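Local coordinates for protein acyl-CoA thioesterase (Alicyclobacillus acidocaldarius subsp. acidocaldarius, PDB 3RQB) that is of unknown function in detail but, as a double hotdog-fold member of the acyl-CoA thioesterase family, probably hydrolyses acyl-CoA thioesters, at residues G38-I43 against Q148-R153; L188-V193 against T261-Y266. All coordinates share one frame; numbering follows the deposited sequence.

Contact 1: G38-I43 against Q148-R153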
loop_
_atom_site.group_PDB
_atom_site.type_symbol
_atom_site.label_atom_id
_atom_site.label_comp_id
_atom_site.label_asym_id
_atom_site.label_seq_id
_atom_site.Cartn_x
_atom_site.Cartn_y
_atom_site.Cartn_z
ATOM N N GLY B 38 8.652 6.926 19.743
ATOM C CA GLY B 38 9.026 7.407 18.430
ATOM C C GLY B 38 8.050 8.388 17.808
ATOM O O GLY B 38 6.941 8.581 18.298
ATOM N N PRO B 39 8.485 9.030 16.718
ATOM C CA PRO B 39 7.864 10.195 16.085
ATOM C C PRO B 39 6.577 9.863 15.347
ATOM O O PRO B 39 6.346 8.714 14.967
ATOM C CB PRO B 39 8.919 10.643 15.069
ATOM C CG PRO B 39 10.159 9.824 15.377
ATOM C CD PRO B 39 9.664 8.573 15.971
ATOM N N PHE B 40 5.755 10.888 15.150
ATOM C CA PHE B 40 4.516 10.761 14.405
ATOM C C PHE B 40 4.814 10.231 13.009
ATOM O O PHE B 40 5.648 10.784 12.287
ATOM C CB PHE B 40 3.823 12.122 14.333
ATOM C CG PHE B 40 2.681 12.171 13.369
ATOM C CD1 PHE B 40 1.633 11.272 13.469
ATOM C CD2 PHE B 40 2.644 13.128 12.371
ATOM C CE1 PHE B 40 0.572 11.323 12.583
ATOM C CE2 PHE B 40 1.588 13.187 11.481
ATOM C CZ PHE B 40 0.550 12.286 11.588
ATOM N N GLY B 41 4.129 9.159 12.634
ATOM C CA GLY B 41 4.428 8.478 11.393
ATOM C C GLY B 41 4.306 9.358 10.174
ATOM O O GLY B 41 5.079 9.232 9.228
ATOM N N GLY B 42 3.327 10.252 10.190
ATOM C CA GLY B 42 3.027 11.066 9.029
ATOM C C GLY B 42 4.141 12.049 8.753
ATOM O O GLY B 42 4.388 12.430 7.605
ATOM N N ILE B 43 4.820 12.472 9.813
ATOM C CA ILE B 43 5.904 13.419 9.636
ATOM C C ILE B 43 7.133 12.711 9.108
ATOM O O ILE B 43 7.874 13.254 8.283
ATOM C CB ILE B 43 6.263 14.132 10.928
ATOM C CG1 ILE B 43 6.718 15.543 10.588
ATOM C CG2 ILE B 43 7.342 13.362 11.685
ATOM C CD1 ILE B 43 5.905 16.156 9.464
ATOM N N GLN B 148 -0.921 18.904 18.096
ATOM C CA GLN B 148 -1.044 20.344 18.244
ATOM C C GLN B 148 -0.830 21.022 16.907
ATOM O O GLN B 148 -1.128 22.206 16.733
ATOM C CB GLN B 148 -0.023 20.852 19.241
ATOM C CG GLN B 148 1.374 20.944 18.707
ATOM C CD GLN B 148 2.289 21.584 19.720
ATOM O OE1 GLN B 148 1.842 22.357 20.569
ATOM N NE2 GLN B 148 3.573 21.256 19.655
ATOM N N TRP B 149 -0.312 20.242 15.971
ATOM C CA TRP B 149 0.056 20.719 14.645
ATOM C C TRP B 149 -1.065 20.521 13.636
ATOM O O TRP B 149 -0.877 20.728 12.432
ATOM C CB TRP B 149 1.326 20.012 14.166
ATOM C CG TRP B 149 2.474 20.213 15.090
ATOM C CD1 TRP B 149 3.226 19.247 15.706
ATOM C CD2 TRP B 149 2.985 21.466 15.534
ATOM N NE1 TRP B 149 4.188 19.831 16.497
ATOM C CE2 TRP B 149 4.062 21.191 16.407
ATOM C CE3 TRP B 149 2.644 22.796 15.272
ATOM C CZ2 TRP B 149 4.800 22.203 17.019
ATOM C CZ3 TRP B 149 3.373 23.797 15.879
ATOM C CH2 TRP B 149 4.440 23.496 16.746
ATOM N N TYR B 150 -2.215 20.062 14.118
ATOM C CA TYR B 150 -3.349 19.838 13.235
ATOM C C TYR B 150 -4.631 20.373 13.824
ATOM O O TYR B 150 -4.829 20.356 15.045
ATOM C CB TYR B 150 -3.482 18.353 12.869
ATOM C CG TYR B 150 -2.267 17.870 12.122
ATOM C CD1 TYR B 150 -2.184 17.995 10.739
ATOM C CD2 TYR B 150 -1.180 17.343 12.803
ATOM C CE1 TYR B 150 -1.056 17.581 10.052
ATOM C CE2 TYR B 150 -0.049 16.924 12.131
ATOM C CZ TYR B 150 0.014 17.044 10.754
ATOM O OH TYR B 150 1.150 16.626 10.089
ATOM N N HIS B 151 -5.488 20.871 12.942
ATOM C CA HIS B 151 -6.818 21.282 13.339
ATOM C C HIS B 151 -7.810 20.238 12.848
ATOM O O HIS B 151 -8.115 20.152 11.659
ATOM C CB HIS B 151 -7.156 22.658 12.757
ATOM C CG HIS B 151 -8.465 23.210 13.234
ATOM N ND1 HIS B 151 -9.676 22.832 12.693
ATOM C CD2 HIS B 151 -8.751 24.110 14.207
ATOM C CE1 HIS B 151 -10.650 23.475 13.315
ATOM N NE2 HIS B 151 -10.115 24.258 14.235
ATOM N N VAL B 152 -8.347 19.472 13.783
ATOM C CA VAL B 152 -9.280 18.414 13.441
ATOM C C VAL B 152 -10.664 18.698 14.007
ATOM O O VAL B 152 -10.834 18.919 15.212
ATOM C CB VAL B 152 -8.806 17.056 13.984
ATOM C CG1 VAL B 152 -9.763 15.952 13.559
ATOM C CG2 VAL B 152 -7.386 16.769 13.522
ATOM N N ARG B 153 -11.657 18.705 13.129
ATOM C CA ARG B 153 -13.033 18.687 13.580
ATOM C C ARG B 153 -13.530 17.249 13.395
ATOM O O ARG B 153 -13.657 16.760 12.273
ATOM C CB ARG B 153 -13.873 19.695 12.796
ATOM C CG ARG B 153 -13.049 20.811 12.185
ATOM C CD ARG B 153 -13.923 21.895 11.591
ATOM N NE ARG B 153 -14.184 22.942 12.570
ATOM C CZ ARG B 153 -13.844 24.216 12.405
ATOM N NH1 ARG B 153 -13.243 24.604 11.289
ATOM N NH2 ARG B 153 -14.116 25.106 13.351
#
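Phe40 and Tyr150 show how two segments from different domains of one chain can meet through a pair of aromatic side chains. Phe40 lies at the N-cap position of helix 41-53, the long helix that the N-terminal hotdog domain wraps in its sheet, whereas Tyr150 opens strand 150-156 of the C-terminal domain. Both side chains leave their backbones toward the partner segment and meet near their outer ends. CE2 of Phe40 lies 3.7 Å from OH of Tyr150, and the same Phe40 carbon is 4.1 Å from CE2 of Tyr150, so one corner of the phenyl ring sits against the phenol oxygen and CE2, the ring carbon ortho to the one that bears it. The planes are inclined by 64° and the centroids stand 6.0 Å apart, an oblique pairing.

Phe40 reaches across because its CG is anti to the backbone N (chi1 169°). This carries the ring beneath the first turn of its own helix, where Gly42 N lies 3.5 Å above the ring plane, over its centre. The ring also stacks with Trp146, and Phe40 O accepts a hydrogen bond from Thr44 OG1 as the helix begins. The phenol is flanked on its own side by helix 182-188, which it touches at Ala187 and Leu188, and by Asp174 of the neighbouring strand.

Van der Waals contact of one phenyl carbon with the phenol oxygen and its ortho carbon thus joins the two segments, without a directional bond between them. A contact of this kind probably does little by itself to set the mutual angle of the rings, which Trp146, Ala187, Leu188 and Asp174 may help to fix.

Contact 2: L188-V193 against T261-Y266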
loop_
_atom_site.group_PDB
_atom_site.type_symbol
_atom_site.label_atom_id
_atom_site.label_comp_id
_atom_site.label_asym_id
_atom_site.label_seq_id
_atom_site.Cartn_x
_atom_site.Cartn_y
_atom_site.Cartn_z
ATOM N N LEU B 188 -1.102 13.998 6.505
ATOM C CA LEU B 188 -2.486 14.078 6.948
ATOM C C LEU B 188 -3.169 12.730 6.968
ATOM O O LEU B 188 -4.244 12.600 7.533
ATOM C CB LEU B 188 -3.281 15.060 6.096
ATOM C CG LEU B 188 -3.064 16.506 6.547
ATOM C CD1 LEU B 188 -3.519 17.476 5.479
ATOM C CD2 LEU B 188 -3.784 16.784 7.858
ATOM N N CYS B 189 -2.540 11.733 6.352
ATOM C CA CYS B 189 -3.112 10.388 6.287
ATOM C C CYS B 189 -2.782 9.537 7.501
ATOM O O CYS B 189 -3.365 8.468 7.687
ATOM C CB CYS B 189 -2.652 9.662 5.032
ATOM S SG CYS B 189 -2.953 10.570 3.500
ATOM N N ASP B 190 -1.809 9.976 8.290
ATOM C CA ASP B 190 -1.576 9.368 9.591
ATOM C C ASP B 190 -2.257 10.132 10.724
ATOM O O ASP B 190 -2.034 9.833 11.896
ATOM C CB ASP B 190 -0.096 9.125 9.890
ATOM C CG ASP B 190 0.096 8.164 11.056
ATOM O OD1 ASP B 190 -0.759 7.263 11.194
ATOM O OD2 ASP B 190 1.067 8.305 11.839
ATOM N N THR B 191 -3.059 11.138 10.389
ATOM C CA THR B 191 -3.698 11.938 11.435
ATOM C C THR B 191 -4.941 11.259 12.033
ATOM O O THR B 191 -5.573 11.789 12.948
ATOM C CB THR B 191 -4.068 13.352 10.938
ATOM O OG1 THR B 191 -5.077 13.263 9.928
ATOM C CG2 THR B 191 -2.857 14.043 10.365
ATOM N N PHE B 192 -5.279 10.080 11.522
ATOM C CA PHE B 192 -6.417 9.327 12.046
ATOM C C PHE B 192 -6.121 8.596 13.344
ATOM O O PHE B 192 -5.105 7.907 13.477
ATOM C CB PHE B 192 -6.917 8.316 11.018
ATOM C CG PHE B 192 -7.465 8.946 9.777
ATOM C CD1 PHE B 192 -8.586 9.755 9.837
ATOM C CD2 PHE B 192 -6.866 8.728 8.551
ATOM C CE1 PHE B 192 -9.098 10.343 8.692
ATOM C CE2 PHE B 192 -7.368 9.313 7.409
ATOM C CZ PHE B 192 -8.489 10.121 7.479
ATOM N N VAL B 193 -7.036 8.739 14.291
ATOM C CA VAL B 193 -7.011 7.940 15.494
ATOM C C VAL B 193 -6.924 6.478 15.085
ATOM O O VAL B 193 -7.547 6.075 14.107
ATOM C CB VAL B 193 -8.281 8.178 16.295
ATOM C CG1 VAL B 193 -8.620 6.969 17.150
ATOM C CG2 VAL B 193 -8.119 9.430 17.140
ATOM N N THR B 261 -5.033 5.828 1.213
ATOM C CA THR B 261 -3.959 5.253 2.010
ATOM C C THR B 261 -4.325 3.962 2.668
ATOM O O THR B 261 -5.484 3.709 2.984
ATOM C CB THR B 261 -3.543 6.158 3.168
ATOM O OG1 THR B 261 -4.654 6.344 4.048
ATOM C CG2 THR B 261 -3.095 7.481 2.645
ATOM N N THR B 262 -3.292 3.171 2.911
ATOM C CA THR B 262 -3.395 1.984 3.729
ATOM C C THR B 262 -2.305 1.986 4.787
ATOM O O THR B 262 -1.244 2.613 4.639
ATOM C CB THR B 262 -3.287 0.708 2.892
ATOM O OG1 THR B 262 -1.963 0.598 2.354
ATOM C CG2 THR B 262 -4.288 0.749 1.754
ATOM N N GLN B 263 -2.590 1.280 5.865
ATOM C CA GLN B 263 -1.686 1.225 6.985
ATOM C C GLN B 263 -1.762 -0.177 7.539
ATOM O O GLN B 263 -2.856 -0.717 7.703
ATOM C CB GLN B 263 -2.160 2.216 8.043
ATOM C CG GLN B 263 -1.092 2.726 8.975
ATOM C CD GLN B 263 -1.487 4.043 9.604
ATOM O OE1 GLN B 263 -1.375 4.222 10.811
ATOM N NE2 GLN B 263 -1.958 4.972 8.783
ATOM N N LEU B 264 -0.609 -0.770 7.824
ATOM C CA LEU B 264 -0.574 -2.025 8.560
ATOM C C LEU B 264 -0.024 -1.748 9.948
ATOM O O LEU B 264 1.061 -1.184 10.101
ATOM C CB LEU B 264 0.282 -3.070 7.855
ATOM C CG LEU B 264 0.212 -4.428 8.562
ATOM C CD1 LEU B 264 -1.237 -4.873 8.657
ATOM C CD2 LEU B 264 1.071 -5.510 7.884
ATOM N N VAL B 265 -0.770 -2.142 10.967
ATOM C CA VAL B 265 -0.414 -1.731 12.302
ATOM C C VAL B 265 -0.365 -2.875 13.295
ATOM O O VAL B 265 -1.338 -3.610 13.483
ATOM C CB VAL B 265 -1.392 -0.694 12.810
ATOM C CG1 VAL B 265 -0.855 -0.064 14.076
ATOM C CG2 VAL B 265 -1.630 0.348 11.743
ATOM N N TYR B 266 0.789 -3.001 13.929
ATOM C CA TYR B 266 0.966 -3.883 15.061
ATOM C C TYR B 266 0.042 -3.498 16.206
ATOM O O TYR B 266 -0.120 -2.325 16.528
ATOM C CB TYR B 266 2.398 -3.798 15.552
ATOM C CG TYR B 266 2.627 -4.590 16.808
ATOM C CD1 TYR B 266 2.770 -5.978 16.763
ATOM C CD2 TYR B 266 2.700 -3.963 18.044
ATOM C CE1 TYR B 266 2.986 -6.723 17.918
ATOM C CE2 TYR B 266 2.916 -4.698 19.205
ATOM C CZ TYR B 266 3.059 -6.080 19.138
ATOM O OH TYR B 266 3.274 -6.812 20.289
#
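The turn 188-193, which follows helix 182-188, approaches strand 261-266 most closely at its start: the CA atoms of Cys189 and Thr261 are 6.7 Å apart, and those of Asp190 and Gln263 already 8.6 Å. In the C-terminal hotdog domain this joins the loop after a helix to the concave sheet, where strand 257-267 runs between strands 206-215 and 243-251. Thr261 and Gln263, two residues apart, both point inward, while Thr262 between them bonds through OG1 to Tyr214 OH of the second subunit.

Cys189 packs against Thr261 through its CB and SG, which both rest on the methyl CG2. That methyl is presented to the cysteine because it lies anti to the carbonyl carbon of Thr261, beside the backbone N. Phe211 and Val250 of the flanking strands also touch Cys189.

Farther along, the extended Gln263 brings its amide to the carboxylate of Asp190, the two chains crossing at about a right angle. Thr208 also comes near this amide, and such a grouping resembles the Asp-Thr-Gln set of TesB-type thioesterases, so these residues may form the active site here. Asp190 OD1 lies 3.7 Å from the amide carbon CD of Gln263.

In the fold
Contacts 1 and 2 follow one another along the chain, yet their centres are only about 11 Å apart and turn 188-193 touches both segments of contact 1. Asp190 links them: its OD2 lies 3.3 Å from Gly41 N and 3.4 Å from Gly42 N, at the start of helix 41-53, while its OD1 faces strand 261-266. In addition, Tyr150 CD1 packs 3.5 Å from Leu188 CD2. The carboxylate is thus placed between the start of helix 41-53 and strand 257-267, consistent with an active site at the junction of the two hotdog domains, as in TesB-type thioesterases, with contact 1 next to that possible site.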